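Local coordinates for protein HNH endonuclease (Geobacillus virus E2, PDB 5H0M) that probably nicks DNA as a thermophilic phage nuclease of the HNH (His-Me finger) family, its fold carrying a zinc ion bound by four cysteines, at residues T122-D125 with K126-G130. Residues are numbered along the deposited sequence; the frame is centred on the assembly and turned at random.
Sequences TAED and KRRYG
Arg-128 reaches back along its own helix until NH1 lies 3.1 Å from the carbonyl O of Glu-124, a weak hydrogen bond that meets the oxygen at the guanidinium edge, in plane. The chain runs extended from CG to NE and then turns there (chi4 74°), which brings NH1 onto that carbonyl and also sets it against Glu-124 CB. Arg-127 comes to the same glutamate differently. Its chain bends at chi3 (-71°), laying one guanidinium face over Ala-123 O and Glu-124 CA, with NH2 3.4 Å from Glu-124 CG. Neither arginine closes a salt bridge with Glu-124: OE2 stays 4.7 Å from Arg-127 NH2. Asp-125 likewise crosses Arg-128 with its carboxylate turned 71° from the guanidinium, OD1 lying well out of that plane, while OD2 pairs with Lys-121. Lys-126 runs alongside Thr-122, CE 4.1 Å from CG2, and Thr-122 OG1 bonds to His-118 O. At the end of helix 115-129, Tyr-129 N donates to Asp-125 O at 2.8 Å, a water links that oxygen weakly to Gly-130 O, and the Tyr-129 side chain touches Pro-96 and Val-99. This is the C-terminal end of the helix that starts among the zinc-binding cysteines. Arg-128 NH1 is a third, weak donor to Glu-124 O, beside the weak backbone N-H groups of Arg-127 and Arg-128, and its positive charge probably steadies that carbonyl; opposite charges gather here without closing a salt bridge between 122-125 and 126-130.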
ATOM      1  N   THR A 122      -8.079  -5.822   0.604  1.00 15.97           N
ATOM      2  CA  THR A 122      -7.349  -7.075   0.374  1.00 17.37           C
ATOM      3  C   THR A 122      -8.217  -8.071  -0.389  1.00 15.73           C
ATOM      4  O   THR A 122      -7.758  -8.710  -1.334  1.00 16.55           O
ATOM      5  CB  THR A 122      -6.853  -7.670   1.696  1.00 19.28           C
ATOM      6  OG1 THR A 122      -5.895  -6.776   2.266  1.00 20.14           O
ATOM      7  CG2 THR A 122      -6.219  -9.046   1.491  1.00 20.52           C
ATOM      8  N   ALA A 123      -9.484  -8.183  -0.010  1.00 16.42           N
ATOM      9  CA  ALA A 123     -10.401  -9.086  -0.706  1.00 17.83           C
ATOM     10  C   ALA A 123     -10.669  -8.644  -2.136  1.00 18.13           C
ATOM     11  O   ALA A 123     -10.675  -9.442  -3.083  1.00 19.19           O
ATOM     12  CB  ALA A 123     -11.696  -9.195   0.069  1.00 19.88           C
ATOM     13  N   GLU A 124     -10.878  -7.349  -2.303  1.00 17.24           N
ATOM     14  CA  GLU A 124     -11.064  -6.772  -3.632  1.00 16.96           C
ATOM     15  C   GLU A 124      -9.870  -7.054  -4.525  1.00 17.41           C
ATOM     16  O   GLU A 124     -10.017  -7.355  -5.724  1.00 18.39           O
ATOM     17  CB  GLU A 124     -11.252  -5.250  -3.506  1.00 17.54           C
ATOM     18  CG  GLU A 124     -12.540  -4.889  -2.799  1.00 19.11           C
ATOM     19  CD  GLU A 124     -12.682  -3.412  -2.494  1.00 20.09           C
ATOM     20  OE1 GLU A 124     -11.745  -2.650  -2.776  1.00 19.30           O
ATOM     21  OE2 GLU A 124     -13.760  -3.043  -1.969  1.00 21.44           O
ATOM     22  N   ASP A 125      -8.672  -6.940  -3.964  1.00 15.15           N
ATOM     23  CA  ASP A 125      -7.464  -7.131  -4.747  1.00 14.28           C
ATOM     24  C   ASP A 125      -7.252  -8.585  -5.139  1.00 15.54           C
ATOM     25  O   ASP A 125      -6.660  -8.862  -6.184  1.00 15.60           O
ATOM     26  CB  ASP A 125      -6.242  -6.566  -4.017  1.00 14.59           C
ATOM     27  CG  ASP A 125      -6.189  -5.045  -4.049  1.00 15.83           C
ATOM     28  OD1 ASP A 125      -6.965  -4.402  -4.798  1.00 16.20           O
ATOM     29  OD2 ASP A 125      -5.364  -4.495  -3.310  1.00 17.79           O
ATOM     30  N   LYS A 126      -7.736  -9.513  -4.321  1.00 15.80           N
ATOM     31  CA  LYS A 126      -7.686 -10.934  -4.705  1.00 16.77           C
ATOM     32  C   LYS A 126      -8.532 -11.196  -5.939  1.00 15.61           C
ATOM     33  O   LYS A 126      -8.163 -12.014  -6.777  1.00 16.99           O
ATOM     34  CB  LYS A 126      -8.119 -11.827  -3.547  1.00 19.89           C
ATOM     35  CG  LYS A 126      -7.084 -11.867  -2.437  1.00 23.06           C
ATOM     36  CD  LYS A 126      -7.506 -12.727  -1.264  1.00 29.08           C
ATOM     37  CE  LYS A 126      -6.400 -12.757  -0.216  1.00 32.72           C
ATOM     38  NZ  LYS A 126      -6.914 -13.071   1.144  1.00 39.17           N
ATOM     39  N   ARG A 127      -9.639 -10.473  -6.083  1.00 14.84           N
ATOM     40  CA  ARG A 127     -10.455 -10.613  -7.299  1.00 14.33           C
ATOM     41  C   ARG A 127      -9.723 -10.069  -8.531  1.00 14.93           C
ATOM     42  O   ARG A 127      -9.939 -10.541  -9.647  1.00 14.64           O
ATOM     43  CB  ARG A 127     -11.814  -9.945  -7.135  1.00 15.24           C
ATOM     44  CG  ARG A 127     -12.729 -10.659  -6.130  1.00 16.80           C
ATOM     45  CD  ARG A 127     -14.156 -10.125  -6.106  1.00 18.59           C
ATOM     46  NE  ARG A 127     -14.331  -8.782  -5.524  1.00 21.99           N
ATOM     47  CZ  ARG A 127     -14.624  -8.503  -4.258  1.00 25.57           C
ATOM     48  NH1 ARG A 127     -14.736  -9.458  -3.333  1.00 31.77           N
ATOM     49  NH2 ARG A 127     -14.788  -7.248  -3.905  1.00 22.33           N
ATOM     50  N   ARG A 128      -8.875  -9.062  -8.336  1.00 15.01           N
ATOM     51  CA  ARG A 128      -8.140  -8.455  -9.441  1.00 14.61           C
ATOM     52  C   ARG A 128      -6.865  -9.197  -9.827  1.00 16.37           C
ATOM     53  O   ARG A 128      -6.527  -9.293 -11.020  1.00 18.11           O
ATOM     54  CB  ARG A 128      -7.773  -7.021  -9.059  1.00 14.30           C
ATOM     55  CG  ARG A 128      -8.948  -6.071  -8.964  1.00 13.77           C
ATOM     56  CD  ARG A 128      -8.591  -4.812  -8.189  1.00 15.15           C
ATOM     57  NE  ARG A 128      -9.590  -3.740  -8.256  1.00 17.57           N
ATOM     58  CZ  ARG A 128     -10.758  -3.704  -7.645  1.00 20.27           C
ATOM     59  NH1 ARG A 128     -11.184  -4.737  -6.929  1.00 24.96           N
ATOM     60  NH2 ARG A 128     -11.527  -2.618  -7.785  1.00 18.38           N
ATOM     61  N   TYR A 129      -6.134  -9.683  -8.823  1.00 16.46           N
ATOM     62  CA  TYR A 129      -4.774 -10.185  -9.014  1.00 18.34           C
ATOM     63  C   TYR A 129      -4.524 -11.601  -8.488  1.00 21.06           C
ATOM     64  O   TYR A 129      -3.426 -12.123  -8.652  1.00 24.79           O
ATOM     65  CB  TYR A 129      -3.804  -9.258  -8.298  1.00 18.25           C
ATOM     66  CG  TYR A 129      -3.890  -7.811  -8.703  1.00 17.23           C
ATOM     67  CD1 TYR A 129      -3.585  -7.414  -9.995  1.00 16.63           C
ATOM     68  CD2 TYR A 129      -4.264  -6.843  -7.780  1.00 17.04           C
ATOM     69  CE1 TYR A 129      -3.642  -6.072 -10.353  1.00 17.89           C
ATOM     70  CE2 TYR A 129      -4.340  -5.513  -8.134  1.00 17.53           C
ATOM     71  CZ  TYR A 129      -4.035  -5.138  -9.405  1.00 17.99           C
ATOM     72  OH  TYR A 129      -4.110  -3.804  -9.736  1.00 23.89           O
ATOM     73  N   GLY A 130      -5.510 -12.189  -7.832  1.00 21.76           N
ATOM     74  CA  GLY A 130      -5.379 -13.532  -7.277  1.00 26.52           C
ATOM     75  C   GLY A 130      -4.900 -13.542  -5.843  1.00 35.84           C
ATOM     76  O   GLY A 130      -4.491 -12.524  -5.277  1.00 35.48           O
ATOM     77  OXT GLY A 130      -4.900 -14.604  -5.208  1.00 49.61           O
TER
HETATM   78  O   HOH W   1      -3.770  -9.783  -4.448  1.00 36.95           O